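Local coordinates for protein prokaryotic transcription elongation factor GreA/GreB (Nitrosomonas europaea, PDB 2PN0) that probably binds RNA polymerase and may act in transcription elongation, at residues P7-S12 against A42-V47; T55-N60 against V122-V127; F65-S70 against G118-R123; V79-V84 against I91-P96. All blocks are in the same frame, centred on the assembly; numbering follows the deposited sequence.

Contact 1: residues P7-S12 against A42-V47; sequences PKIMIS and ARAEVV
Ile9 and Ile11 are joined to Glu45 and Val47 by three backbone hydrogen bonds, which make strands 10-12 and 45-47 a short parallel pair. Glu45 uses both polar atoms of its backbone: its N gives to Ile9 O at 2.9 Å, and its O takes from Ile11 N at 3.1 Å. Val47 N then gives to Ile11 O at 2.9 Å. The CA-H groups of Met10 and Val46 add weaker contacts to Glu45 O and Ile11 O.

The apolar side chains pack snugly. Met10, present as selenomethionine, starts with CG anti to the carbonyl carbon (chi1 -46°) and bends at its last torsion, bringing CE within 3.6 Å of Val47 CG2; the unbranched, flexible chain of methionine can bend to lay its methyl on the branched valine. Ala44 is small enough to let the larger isoleucines close in, and its CB lies 3.8 Å from Ile9 CG1. Ile11 also leans on that methyl, but it has two deposited conformers and its very short approach is doubtful.

The solvent side lies at exposed Lys8 and partly exposed Arg43. Their side chains cross at about a right angle, with Lys8 CG over one face of the guanidinium; Lys8 CD nonetheless lies close on Arg43 O, at 3.0 Å. Lys8 NZ and Arg43 NH2, like charges and both donors, stand 3.5 Å apart without a bond; NH2 instead gives to Lys6 O.

Helices 13-25 and 34-42 connect the two strands in the chain. Ser12 OG caps the first at Asp15 N, Val46 touches its Ala16, and Ile11 rests on Leu41 of the second.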
loop_
_atom_site.group_PDB
_atom_site.type_symbol
_atom_site.label_atom_id
_atom_site.label_comp_id
_atom_site.label_asym_id
_atom_site.label_seq_id
_atom_site.Cartn_x
_atom_site.Cartn_y
_atom_site.Cartn_z
ATOM N N PRO A 7 9.434 15.142 15.769
ATOM C CA PRO A 7 8.099 15.613 16.140
ATOM C C PRO A 7 7.125 14.448 16.326
ATOM O O PRO A 7 6.960 13.619 15.437
ATOM C CB PRO A 7 7.690 16.500 14.961
ATOM C CG PRO A 7 8.447 15.957 13.785
ATOM C CD PRO A 7 9.700 15.310 14.321
ATOM N N LYS A 8 6.515 14.395 17.504
ATOM C CA LYS A 8 5.512 13.399 17.826
ATOM C C LYS A 8 4.274 13.656 16.974
ATOM O O LYS A 8 3.909 14.811 16.738
ATOM C CB LYS A 8 5.144 13.494 19.312
ATOM C CG LYS A 8 6.321 13.763 20.241
ATOM C CD LYS A 8 5.939 13.476 21.685
ATOM C CE LYS A 8 6.950 14.065 22.661
ATOM N NZ LYS A 8 8.361 13.624 22.389
ATOM N N ILE A 9 3.647 12.593 16.481
ATOM C CA ILE A 9 2.342 12.739 15.848
ATOM C C ILE A 9 1.321 12.882 16.970
ATOM O O ILE A 9 1.619 12.556 18.121
ATOM C CB ILE A 9 1.979 11.538 14.914
ATOM C CG1 ILE A 9 1.851 10.230 15.725
ATOM C CG2 ILE A 9 2.978 11.474 13.722
ATOM C CD1 ILE A 9 1.052 9.084 15.034
HETATM N N MSE A 10 0.130 13.369 16.626
HETATM C CA MSE A 10 -0.982 13.491 17.559
HETATM C C MSE A 10 -2.048 12.460 17.189
HETATM O O MSE A 10 -2.389 12.326 15.997
HETATM C CB MSE A 10 -1.607 14.895 17.483
HETATM C CG MSE A 10 -0.624 16.056 17.474
HETATM SE SE MSE A 10 -1.476 17.833 17.440
HETATM C CE MSE A 10 -2.718 17.608 18.922
ATOM N N ILE A 11 -2.555 11.751 18.205
ATOM C CA ILE A 11 -3.658 10.773 18.097
ATOM C C ILE A 11 -4.664 11.030 19.194
ATOM O O ILE A 11 -4.284 11.512 20.259
ATOM C CB ILE A 11 -3.213 9.330 18.468
ATOM C CG1 ILE A 11 -1.792 9.299 19.033
ATOM C CG2 ILE A 11 -3.564 8.340 17.360
ATOM C CD1 ILE A 11 -1.142 7.926 18.989
ATOM N N SER A 12 -5.915 10.625 18.972
ATOM C CA SER A 12 -6.899 10.642 20.038
ATOM C C SER A 12 -6.635 9.452 20.946
ATOM O O SER A 12 -5.993 8.466 20.532
ATOM C CB SER A 12 -8.328 10.579 19.492
ATOM O OG SER A 12 -8.669 9.259 19.112
ATOM N N ALA A 42 4.284 4.702 20.145
ATOM C CA ALA A 42 4.800 4.683 21.520
ATOM C C ALA A 42 5.125 6.074 22.042
ATOM O O ALA A 42 4.982 6.344 23.244
ATOM C CB ALA A 42 6.028 3.803 21.597
ATOM N N ARG A 43 5.560 6.946 21.140
ATOM C CA ARG A 43 6.009 8.287 21.520
ATOM C C ARG A 43 5.039 9.388 21.079
ATOM O O ARG A 43 5.320 10.595 21.240
ATOM C CB ARG A 43 7.383 8.556 20.931
ATOM C CG ARG A 43 7.382 8.623 19.425
ATOM C CD ARG A 43 8.769 8.915 18.909
ATOM N NE ARG A 43 9.340 10.107 19.539
ATOM C CZ ARG A 43 9.455 11.287 18.938
ATOM N NH1 ARG A 43 9.046 11.435 17.679
ATOM N NH2 ARG A 43 9.991 12.315 19.590
ATOM N N ALA A 44 3.900 8.979 20.534
ATOM C CA ALA A 44 2.897 9.941 20.095
ATOM C C ALA A 44 2.351 10.774 21.264
ATOM O O ALA A 44 2.382 10.356 22.437
ATOM C CB ALA A 44 1.768 9.235 19.393
ATOM N N GLU A 45 1.854 11.954 20.938
ATOM C CA GLU A 45 1.153 12.730 21.939
ATOM C C GLU A 45 -0.326 12.415 21.836
ATOM O O GLU A 45 -0.946 12.574 20.771
ATOM C CB GLU A 45 1.469 14.225 21.865
ATOM C CG GLU A 45 1.313 14.922 20.532
ATOM C CD GLU A 45 1.293 16.433 20.718
ATOM O OE1 GLU A 45 0.283 16.954 21.244
ATOM O OE2 GLU A 45 2.292 17.096 20.354
ATOM N N VAL A 46 -0.860 11.902 22.938
ATOM C CA VAL A 46 -2.239 11.456 22.988
ATOM C C VAL A 46 -3.123 12.582 23.504
ATOM O O VAL A 46 -3.055 12.954 24.675
ATOM C CB VAL A 46 -2.415 10.196 23.875
ATOM C CG1 VAL A 46 -3.775 9.591 23.646
ATOM C CG2 VAL A 46 -1.355 9.154 23.585
ATOM N N VAL A 47 -3.955 13.126 22.628
ATOM C CA VAL A 47 -4.780 14.262 23.013
ATOM C C VAL A 47 -6.264 13.904 22.929
ATOM O O VAL A 47 -6.628 12.846 22.410
ATOM C CB VAL A 47 -4.450 15.522 22.158
ATOM C CG1 VAL A 47 -2.985 15.928 22.321
ATOM C CG2 VAL A 47 -4.765 15.284 20.699
#

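Contact 2: residues T55-N60 against V122-V127; sequences TVVTMN and VRIVEV
Val127 presses its two methyl groups against the backbone of Thr55 and Val56 and against the side chain of Val57. CG2 does most of the touching: it lies 3.5 Å from Thr55 O and 4.0 Å from Val57 CG2, while CG1 sits 3.7 Å from Val56 O. With CG1 anti to the backbone N (chi1 176°), CG1 is directed at Val56 O and CG2 at Thr55 O and Val57, so one valine meets three successive residues. A beta-branched side chain suits an extended strand, and its two methyls here give two points of contact.

Strand 119-128 carries a classic beta bulge here, Val125 and Glu126 both facing Arg64 of strand 62-67. Val127 follows directly after it and points toward the loop 55-60, as does Ile124 just before it.

Val57 crosses Val127 at about a right angle, and its CG2 also looks toward Ile124 CD1, at a longer 4.4 Å. It is buried, resting on Leu78 of strand 77-79 as well, so a compact hydrocarbon fits. Thr55 contributes mainly its carbonyl group; its CB points away from strand 119-128 and it is more exposed. Backbone bonds tie Thr55 to Gln106, and Val57 to Gly103 and Leu104.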
loop_
_atom_site.group_PDB
_atom_site.type_symbol
_atom_site.label_atom_id
_atom_site.label_comp_id
_atom_site.label_asym_id
_atom_site.label_seq_id
_atom_site.Cartn_x
_atom_site.Cartn_y
_atom_site.Cartn_z
ATOM N N THR A 55 -6.590 19.402 9.916
ATOM C CA THR A 55 -5.667 19.144 8.809
ATOM C C THR A 55 -4.767 17.944 9.053
ATOM O O THR A 55 -3.983 17.583 8.156
ATOM C CB THR A 55 -4.741 20.321 8.602
ATOM O OG1 THR A 55 -4.197 20.696 9.877
ATOM C CG2 THR A 55 -5.487 21.498 7.970
ATOM N N VAL A 56 -4.841 17.346 10.253
ATOM C CA VAL A 56 -4.036 16.149 10.619
ATOM C C VAL A 56 -4.787 14.849 10.296
ATOM O O VAL A 56 -5.980 14.724 10.605
ATOM C CB VAL A 56 -3.600 16.200 12.137
ATOM C CG1 VAL A 56 -3.014 14.833 12.619
ATOM C CG2 VAL A 56 -2.611 17.320 12.362
ATOM N N VAL A 57 -4.077 13.883 9.680
ATOM C CA VAL A 57 -4.659 12.584 9.315
ATOM C C VAL A 57 -4.806 11.688 10.547
ATOM O O VAL A 57 -3.824 11.332 11.187
ATOM C CB VAL A 57 -3.794 11.854 8.257
ATOM C CG1 VAL A 57 -4.441 10.506 7.906
ATOM C CG2 VAL A 57 -3.720 12.699 6.987
ATOM N N THR A 58 -6.051 11.349 10.862
ATOM C CA THR A 58 -6.367 10.457 11.959
ATOM C C THR A 58 -7.002 9.195 11.398
ATOM O O THR A 58 -7.338 9.119 10.220
ATOM C CB THR A 58 -7.340 11.121 12.965
ATOM O OG1 THR A 58 -8.558 11.503 12.288
ATOM C CG2 THR A 58 -6.686 12.346 13.539
HETATM N N MSE A 59 -7.188 8.198 12.241
HETATM C CA MSE A 59 -8.002 7.039 11.814
HETATM C C MSE A 59 -9.359 7.568 11.312
HETATM O O MSE A 59 -9.934 8.522 11.891
HETATM C CB MSE A 59 -8.165 6.051 12.978
HETATM C CG MSE A 59 -6.853 5.372 13.430
HETATM SE SE MSE A 59 -5.899 4.476 11.941
HETATM C CE MSE A 59 -7.351 3.333 11.340
ATOM N N ASN A 60 -9.852 6.971 10.221
ATOM C CA ASN A 60 -11.142 7.314 9.604
ATOM C C ASN A 60 -11.208 8.677 8.903
ATOM O O ASN A 60 -12.311 9.118 8.519
ATOM C CB ASN A 60 -12.314 7.100 10.594
ATOM C CG ASN A 60 -12.472 5.643 10.976
ATOM O OD1 ASN A 60 -12.562 4.792 10.098
ATOM N ND2 ASN A 60 -12.540 5.348 12.290
ATOM N N VAL A 122 2.563 12.569 -4.668
ATOM C CA VAL A 122 1.259 13.200 -4.431
ATOM C C VAL A 122 1.359 14.169 -3.265
ATOM O O VAL A 122 2.215 14.004 -2.388
ATOM C CB VAL A 122 0.144 12.172 -4.143
ATOM C CG1 VAL A 122 -0.121 11.293 -5.401
ATOM C CG2 VAL A 122 0.486 11.250 -2.903
ATOM N N ARG A 123 0.478 15.177 -3.266
ATOM C CA ARG A 123 0.399 16.063 -2.129
ATOM C C ARG A 123 -0.970 15.927 -1.512
ATOM O O ARG A 123 -1.959 15.810 -2.224
ATOM C CB ARG A 123 0.593 17.520 -2.594
ATOM C CG ARG A 123 0.498 18.555 -1.472
ATOM C CD ARG A 123 0.480 19.974 -2.082
ATOM N NE ARG A 123 1.731 20.255 -2.790
ATOM C CZ ARG A 123 1.941 21.350 -3.523
ATOM N NH1 ARG A 123 0.958 22.246 -3.662
ATOM N NH2 ARG A 123 3.117 21.545 -4.130
ATOM N N ILE A 124 -1.029 15.988 -0.189
ATOM C CA ILE A 124 -2.308 15.966 0.482
ATOM C C ILE A 124 -2.953 17.328 0.348
ATOM O O ILE A 124 -2.433 18.327 0.866
ATOM C CB ILE A 124 -2.172 15.611 1.981
ATOM C CG1 ILE A 124 -1.611 14.169 2.149
ATOM C CG2 ILE A 124 -3.547 15.814 2.695
ATOM C CD1 ILE A 124 -1.233 13.798 3.562
ATOM N N VAL A 125 -4.075 17.368 -0.373
ATOM C CA VAL A 125 -4.730 18.636 -0.674
ATOM C C VAL A 125 -5.769 19.010 0.398
ATOM O O VAL A 125 -6.001 20.220 0.661
ATOM C CB VAL A 125 -5.298 18.698 -2.134
ATOM C CG1 VAL A 125 -4.185 18.585 -3.135
ATOM C CG2 VAL A 125 -6.302 17.661 -2.383
ATOM N N GLU A 126 -6.333 17.998 1.053
ATOM C CA GLU A 126 -7.398 18.193 2.059
ATOM C C GLU A 126 -7.546 16.964 2.923
ATOM O O GLU A 126 -7.346 15.838 2.461
ATOM C CB GLU A 126 -8.738 18.459 1.357
ATOM C CG GLU A 126 -9.861 18.941 2.295
ATOM C CD GLU A 126 -11.122 19.360 1.584
ATOM O OE1 GLU A 126 -11.220 19.233 0.336
ATOM O OE2 GLU A 126 -12.042 19.801 2.304
ATOM N N VAL A 127 -7.911 17.189 4.180
ATOM C CA VAL A 127 -8.218 16.100 5.119
ATOM C C VAL A 127 -9.644 16.349 5.625
ATOM O O VAL A 127 -9.973 17.472 5.960
ATOM C CB VAL A 127 -7.217 16.128 6.276
ATOM C CG1 VAL A 127 -7.564 15.071 7.303
ATOM C CG2 VAL A 127 -5.781 15.890 5.742
#

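Contact 3: residues F65-S70 against G118-R123; sequences FRVESS and GVLRVR
Arg66 and Arg123 form an antiparallel hydrogen-bonded pair, the backbone N of each giving to the O of the other: Arg66 N to Arg123 O and Arg123 N to Arg66 O, both 2.9 Å. Glu68 N reaches Arg121 O at 2.9 Å in an almost straight bond (174° at the hydrogen), continuing the pairing beyond strand 62-67.

Apolar contacts lie on the face of Val67 and Val122, the non-hydrogen-bonded pair. In Val122, chi1 of -66° sets CG1 anti to the carbonyl carbon and leaves CG2 on the Phe65 side, 3.5 Å from Phe65 CD1. CG1 of Val67, in the modelled one of two conformers, lies 3.8 Å from Val122 CG1 and 3.7 Å from Leu120 CD1. A glycine in place of Val122 would probably leave a gap beside Phe65 and Val67, with the Phe65 ring freer to shift.

Charge gathers on the face of Arg66 and Arg123. Glu68 stays beyond salt-bridge range of Arg121, whose guanidinium is instead bound by Glu109 and Glu111, while Arg123 pairs with Glu109.

Phe74 meets the Phe65 ring, and Leu120 packs on Pro32 of the second subunit. Strand 119-128 is central between strands 62-67 and 109-113, Val122 also touching Ile110 and Trp112 of the latter.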
loop_
_atom_site.group_PDB
_atom_site.type_symbol
_atom_site.label_atom_id
_atom_site.label_comp_id
_atom_site.label_asym_id
_atom_site.label_seq_id
_atom_site.Cartn_x
_atom_site.Cartn_y
_atom_site.Cartn_z
ATOM N N PHE A 65 -5.782 13.709 -2.386
ATOM C CA PHE A 65 -4.438 13.847 -2.919
ATOM C C PHE A 65 -4.463 14.417 -4.309
ATOM O O PHE A 65 -5.385 14.119 -5.082
ATOM C CB PHE A 65 -3.791 12.468 -3.111
ATOM C CG PHE A 65 -3.610 11.686 -1.856
ATOM C CD1 PHE A 65 -2.456 11.847 -1.079
ATOM C CD2 PHE A 65 -4.587 10.758 -1.463
ATOM C CE1 PHE A 65 -2.261 11.104 0.078
ATOM C CE2 PHE A 65 -4.426 10.003 -0.268
ATOM C CZ PHE A 65 -3.246 10.171 0.479
ATOM N N ARG A 66 -3.445 15.210 -4.662
ATOM C CA ARG A 66 -3.230 15.586 -6.059
ATOM C C ARG A 66 -1.902 14.991 -6.528
ATOM O O ARG A 66 -0.890 15.089 -5.823
ATOM C CB ARG A 66 -3.236 17.105 -6.282
ATOM C CG ARG A 66 -3.360 17.484 -7.773
ATOM C CD ARG A 66 -3.237 18.985 -8.074
ATOM N NE ARG A 66 -4.281 19.797 -7.434
ATOM C CZ ARG A 66 -4.092 20.527 -6.331
ATOM N NH1 ARG A 66 -2.897 20.542 -5.730
ATOM N NH2 ARG A 66 -5.098 21.235 -5.818
ATOM N N VAL A 67 -1.923 14.363 -7.697
ATOM C CA VAL A 67 -0.694 13.833 -8.268
ATOM C C VAL A 67 0.082 15.004 -8.852
ATOM O O VAL A 67 -0.486 15.880 -9.537
ATOM C CB VAL A 67 -0.962 12.762 -9.342
ATOM C CG1 VAL A 67 -1.823 11.635 -8.771
ATOM C CG2 VAL A 67 -1.639 13.371 -10.511
ATOM N N GLU A 68 1.383 15.063 -8.593
ATOM C CA GLU A 68 2.110 16.191 -9.172
ATOM C C GLU A 68 2.180 16.218 -10.707
ATOM O O GLU A 68 1.941 17.285 -11.283
ATOM C CB GLU A 68 3.440 16.514 -8.470
ATOM C CG GLU A 68 4.531 15.471 -8.550
ATOM C CD GLU A 68 5.896 16.121 -8.654
ATOM O OE1 GLU A 68 6.570 15.830 -9.643
ATOM O OE2 GLU A 68 6.289 16.945 -7.791
ATOM N N SER A 69 2.427 15.076 -11.379
ATOM C CA SER A 69 2.541 15.060 -12.879
ATOM C C SER A 69 1.280 15.428 -13.668
ATOM O O SER A 69 1.374 16.010 -14.762
ATOM C CB SER A 69 3.044 13.707 -13.403
ATOM O OG SER A 69 2.066 12.693 -13.223
ATOM N N SER A 70 0.106 15.065 -13.137
ATOM C CA SER A 70 -1.128 15.202 -13.919
ATOM C C SER A 70 -2.218 16.076 -13.312
ATOM O O SER A 70 -3.166 16.439 -14.014
ATOM C CB SER A 70 -1.694 13.827 -14.291
ATOM O OG SER A 70 -2.262 13.203 -13.165
ATOM N N GLY A 118 8.961 3.946 -11.915
ATOM C CA GLY A 118 8.790 5.372 -11.583
ATOM C C GLY A 118 8.102 5.533 -10.234
ATOM O O GLY A 118 7.795 4.520 -9.539
ATOM N N VAL A 119 7.867 6.781 -9.855
ATOM C CA VAL A 119 7.160 7.042 -8.624
ATOM C C VAL A 119 5.967 7.925 -8.887
ATOM O O VAL A 119 6.000 8.802 -9.788
ATOM C CB VAL A 119 8.025 7.681 -7.521
ATOM C CG1 VAL A 119 9.117 6.716 -7.084
ATOM C CG2 VAL A 119 8.635 8.977 -8.008
ATOM N N LEU A 120 4.913 7.658 -8.135
ATOM C CA LEU A 120 3.761 8.527 -8.095
ATOM C C LEU A 120 3.996 9.423 -6.899
ATOM O O LEU A 120 3.995 8.960 -5.749
ATOM C CB LEU A 120 2.491 7.714 -7.878
ATOM C CG LEU A 120 1.242 8.586 -7.754
ATOM C CD1 LEU A 120 0.993 9.326 -9.097
ATOM C CD2 LEU A 120 0.081 7.737 -7.388
ATOM N N ARG A 121 4.199 10.710 -7.150
ATOM C CA ARG A 121 4.374 11.657 -6.049
ATOM C C ARG A 121 3.106 12.542 -5.876
ATOM O O ARG A 121 2.643 13.178 -6.840
ATOM C CB ARG A 121 5.598 12.560 -6.277
ATOM C CG ARG A 121 5.884 13.474 -5.054
ATOM C CD ARG A 121 7.265 14.133 -5.203
ATOM N NE ARG A 121 7.604 14.982 -4.062
ATOM C CZ ARG A 121 8.034 14.545 -2.873
ATOM N NH1 ARG A 121 8.183 13.240 -2.624
ATOM N NH2 ARG A 121 8.269 15.437 -1.901
ATOM N N VAL A 122 2.563 12.569 -4.668
ATOM C CA VAL A 122 1.259 13.200 -4.431
ATOM C C VAL A 122 1.359 14.169 -3.265
ATOM O O VAL A 122 2.215 14.004 -2.388
ATOM C CB VAL A 122 0.144 12.172 -4.143
ATOM C CG1 VAL A 122 -0.121 11.293 -5.401
ATOM C CG2 VAL A 122 0.486 11.250 -2.903
ATOM N N ARG A 123 0.478 15.177 -3.266
ATOM C CA ARG A 123 0.399 16.063 -2.129
ATOM C C ARG A 123 -0.970 15.927 -1.512
ATOM O O ARG A 123 -1.959 15.810 -2.224
ATOM C CB ARG A 123 0.593 17.520 -2.594
ATOM C CG ARG A 123 0.498 18.555 -1.472
ATOM C CD ARG A 123 0.480 19.974 -2.082
ATOM N NE ARG A 123 1.731 20.255 -2.790
ATOM C CZ ARG A 123 1.941 21.350 -3.523
ATOM N NH1 ARG A 123 0.958 22.246 -3.662
ATOM N NH2 ARG A 123 3.117 21.545 -4.130
#

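Contact 4: residues V79-V84 against I91-P96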
loop_
_atom_site.group_PDB
_atom_site.type_symbol
_atom_site.label_atom_id
_atom_site.label_comp_id
_atom_site.label_asym_id
_atom_site.label_seq_id
_atom_site.Cartn_x
_atom_site.Cartn_y
_atom_site.Cartn_z
ATOM N N VAL A 79 -8.469 3.469 7.290
ATOM C CA VAL A 79 -9.428 2.729 8.122
ATOM C C VAL A 79 -8.784 1.593 8.902
ATOM O O VAL A 79 -7.673 1.131 8.589
ATOM C CB VAL A 79 -10.566 2.119 7.250
ATOM C CG1 VAL A 79 -11.392 3.236 6.593
ATOM C CG2 VAL A 79 -9.946 1.175 6.210
ATOM N N TYR A 80 -9.520 1.114 9.925
ATOM C CA TYR A 80 -9.180 -0.152 10.562
ATOM C C TYR A 80 -9.468 -1.319 9.613
ATOM O O TYR A 80 -10.238 -1.137 8.675
ATOM C CB TYR A 80 -9.990 -0.304 11.849
ATOM C CG TYR A 80 -9.532 0.657 12.927
ATOM C CD1 TYR A 80 -8.375 0.401 13.677
ATOM C CD2 TYR A 80 -10.242 1.824 13.192
ATOM C CE1 TYR A 80 -7.947 1.297 14.678
ATOM C CE2 TYR A 80 -9.818 2.718 14.171
ATOM C CZ TYR A 80 -8.678 2.439 14.914
ATOM O OH TYR A 80 -8.264 3.308 15.909
ATOM N N PRO A 81 -8.805 -2.476 9.817
ATOM C CA PRO A 81 -9.028 -3.629 8.921
ATOM C C PRO A 81 -10.509 -3.958 8.656
ATOM O O PRO A 81 -10.855 -4.249 7.507
ATOM C CB PRO A 81 -8.288 -4.765 9.620
ATOM C CG PRO A 81 -7.124 -4.067 10.254
ATOM C CD PRO A 81 -7.743 -2.771 10.800
ATOM N N LYS A 82 -11.370 -3.855 9.682
ATOM C CA LYS A 82 -12.811 -4.155 9.527
ATOM C C LYS A 82 -13.477 -3.367 8.382
ATOM O O LYS A 82 -14.483 -3.818 7.820
ATOM C CB LYS A 82 -13.563 -3.919 10.841
ATOM C CG LYS A 82 -13.539 -2.497 11.339
ATOM C CD LYS A 82 -14.113 -2.406 12.761
ATOM C CE LYS A 82 -13.607 -1.169 13.492
ATOM N NZ LYS A 82 -13.983 0.113 12.848
ATOM N N ASP A 83 -12.904 -2.214 8.016
ATOM C CA ASP A 83 -13.596 -1.301 7.114
ATOM C C ASP A 83 -13.051 -1.163 5.704
ATOM O O ASP A 83 -13.560 -0.348 4.912
ATOM C CB ASP A 83 -13.738 0.060 7.774
ATOM C CG ASP A 83 -14.650 0.013 8.965
ATOM O OD1 ASP A 83 -15.743 -0.613 8.846
ATOM O OD2 ASP A 83 -14.303 0.601 10.008
ATOM N N VAL A 84 -12.044 -1.941 5.346
ATOM C CA VAL A 84 -11.619 -1.854 3.956
ATOM C C VAL A 84 -12.710 -2.511 3.116
ATOM O O VAL A 84 -13.451 -3.366 3.604
ATOM C CB VAL A 84 -10.160 -2.363 3.670
ATOM C CG1 VAL A 84 -9.291 -2.318 4.950
ATOM C CG2 VAL A 84 -10.138 -3.724 3.005
ATOM N N ILE A 91 -8.080 2.409 2.699
ATOM C CA ILE A 91 -6.764 1.858 2.875
ATOM C C ILE A 91 -6.552 1.539 4.342
ATOM O O ILE A 91 -6.706 2.407 5.214
ATOM C CB ILE A 91 -5.641 2.781 2.256
ATOM C CG1 ILE A 91 -4.301 2.026 2.192
ATOM C CG2 ILE A 91 -5.549 4.138 2.961
ATOM C CD1 ILE A 91 -3.297 2.750 1.265
ATOM N N SER A 92 -6.176 0.286 4.604
ATOM C CA SER A 92 -5.924 -0.143 5.995
ATOM C C SER A 92 -4.700 0.546 6.609
ATOM O O SER A 92 -3.666 0.712 5.942
ATOM C CB SER A 92 -5.741 -1.676 6.069
ATOM O OG SER A 92 -5.429 -2.130 7.374
ATOM N N ILE A 93 -4.783 0.797 7.909
ATOM C CA ILE A 93 -3.625 1.192 8.705
ATOM C C ILE A 93 -2.500 0.154 8.638
ATOM O O ILE A 93 -1.342 0.502 8.871
ATOM C CB ILE A 93 -4.057 1.477 10.182
ATOM C CG1 ILE A 93 -2.922 2.081 11.011
ATOM C CG2 ILE A 93 -4.677 0.228 10.838
ATOM C CD1 ILE A 93 -2.336 3.398 10.481
ATOM N N LEU A 94 -2.829 -1.092 8.296
ATOM C CA LEU A 94 -1.793 -2.191 8.190
ATOM C C LEU A 94 -1.106 -2.245 6.827
ATOM O O LEU A 94 -0.096 -2.929 6.679
ATOM C CB LEU A 94 -2.385 -3.580 8.501
ATOM C CG LEU A 94 -3.162 -3.659 9.820
ATOM C CD1 LEU A 94 -3.550 -5.128 10.000
ATOM C CD2 LEU A 94 -2.312 -3.189 10.971
ATOM N N ALA A 95 -1.653 -1.541 5.840
ATOM C CA ALA A 95 -1.171 -1.695 4.454
ATOM C C ALA A 95 -0.001 -0.744 4.154
ATOM O O ALA A 95 0.049 0.373 4.718
ATOM C CB ALA A 95 -2.298 -1.455 3.457
ATOM N N PRO A 96 0.897 -1.132 3.223
ATOM C CA PRO A 96 1.854 -0.167 2.698
ATOM C C PRO A 96 1.106 1.129 2.310
ATOM O O PRO A 96 -0.032 1.082 1.765
ATOM C CB PRO A 96 2.413 -0.856 1.454
ATOM C CG PRO A 96 2.376 -2.343 1.837
ATOM C CD PRO A 96 1.080 -2.481 2.644
#
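Val79 and Ser92 face each other as a parallel bridge between two short strands, and just beyond it Ser92 opens both an ST turn and the type I beta turn Ser92-Ala95. The bridge is held by backbone bonds to the neighbours of Ser92: Val79 N gives to Ile91 O at 2.9 Å, and Ile93 N gives to Val79 O at 3.0 Å.

Side chains then fit round the turn. Val79 CG2, set between its own backbone N and carbonyl carbon, rests on Ile91 O at 3.6 Å. Pro81, at the start of the 3-10 segment 81-83, and Leu94 cross at about a right angle, Pro81 CG meeting Leu94 CD1 at 3.7 Å. The rigid ring offers a fixed apolar corner, and the longer leucine can bring a branch back to it. Val84 points toward residues 91-96 and lays CG1 alongside Ser92 CB, at 3.8 Å, while Pro81 CG flanks the hydroxyl. Serine is small enough to fit between these two apolar groups, and its hydroxyl is what the turn uses. Replacing Ser92 by an alanine removes OG, which is likely to leave Leu94 N without its side-chain acceptor and the turn less firmly set.

Helix 13-25 lies over part of the contact through Leu22 on Pro81 and Leu19 on Ile93. Thr86 and Gly88 of the second subunit meet Pro81 and Leu94. With OG anti to its own backbone N (chi1 177°), Ser92 accepts from Leu94 N at 2.9 Å with 163° at the hydrogen.

Overall arrangement
Contact 1 is a surface contact, whereas contacts 2, 3 and 4 are partly buried. Contact 1 falls within the Rnk N-terminal range; the other three share the GreA/GreB C-terminal range, with contact 4 nested inside the loops closed by contacts 2 and 3. Contacts 2 and 3 both use strand 119-128. Strand pairing dominates contacts 1 and 3 and a single bridge contact 4, while contact 2 rests on valine methyls packed against carbonyl oxygens and other aliphatic side chains. The surface end of contact 1 carries like charges, whereas Arg121 and Arg123 of contact 3 are paired with Glu109 and Glu111. Met59 of contact 2 lies against Val79 and Ile93 of contact 4. Contacts 3 and 4 also meet the second subunit.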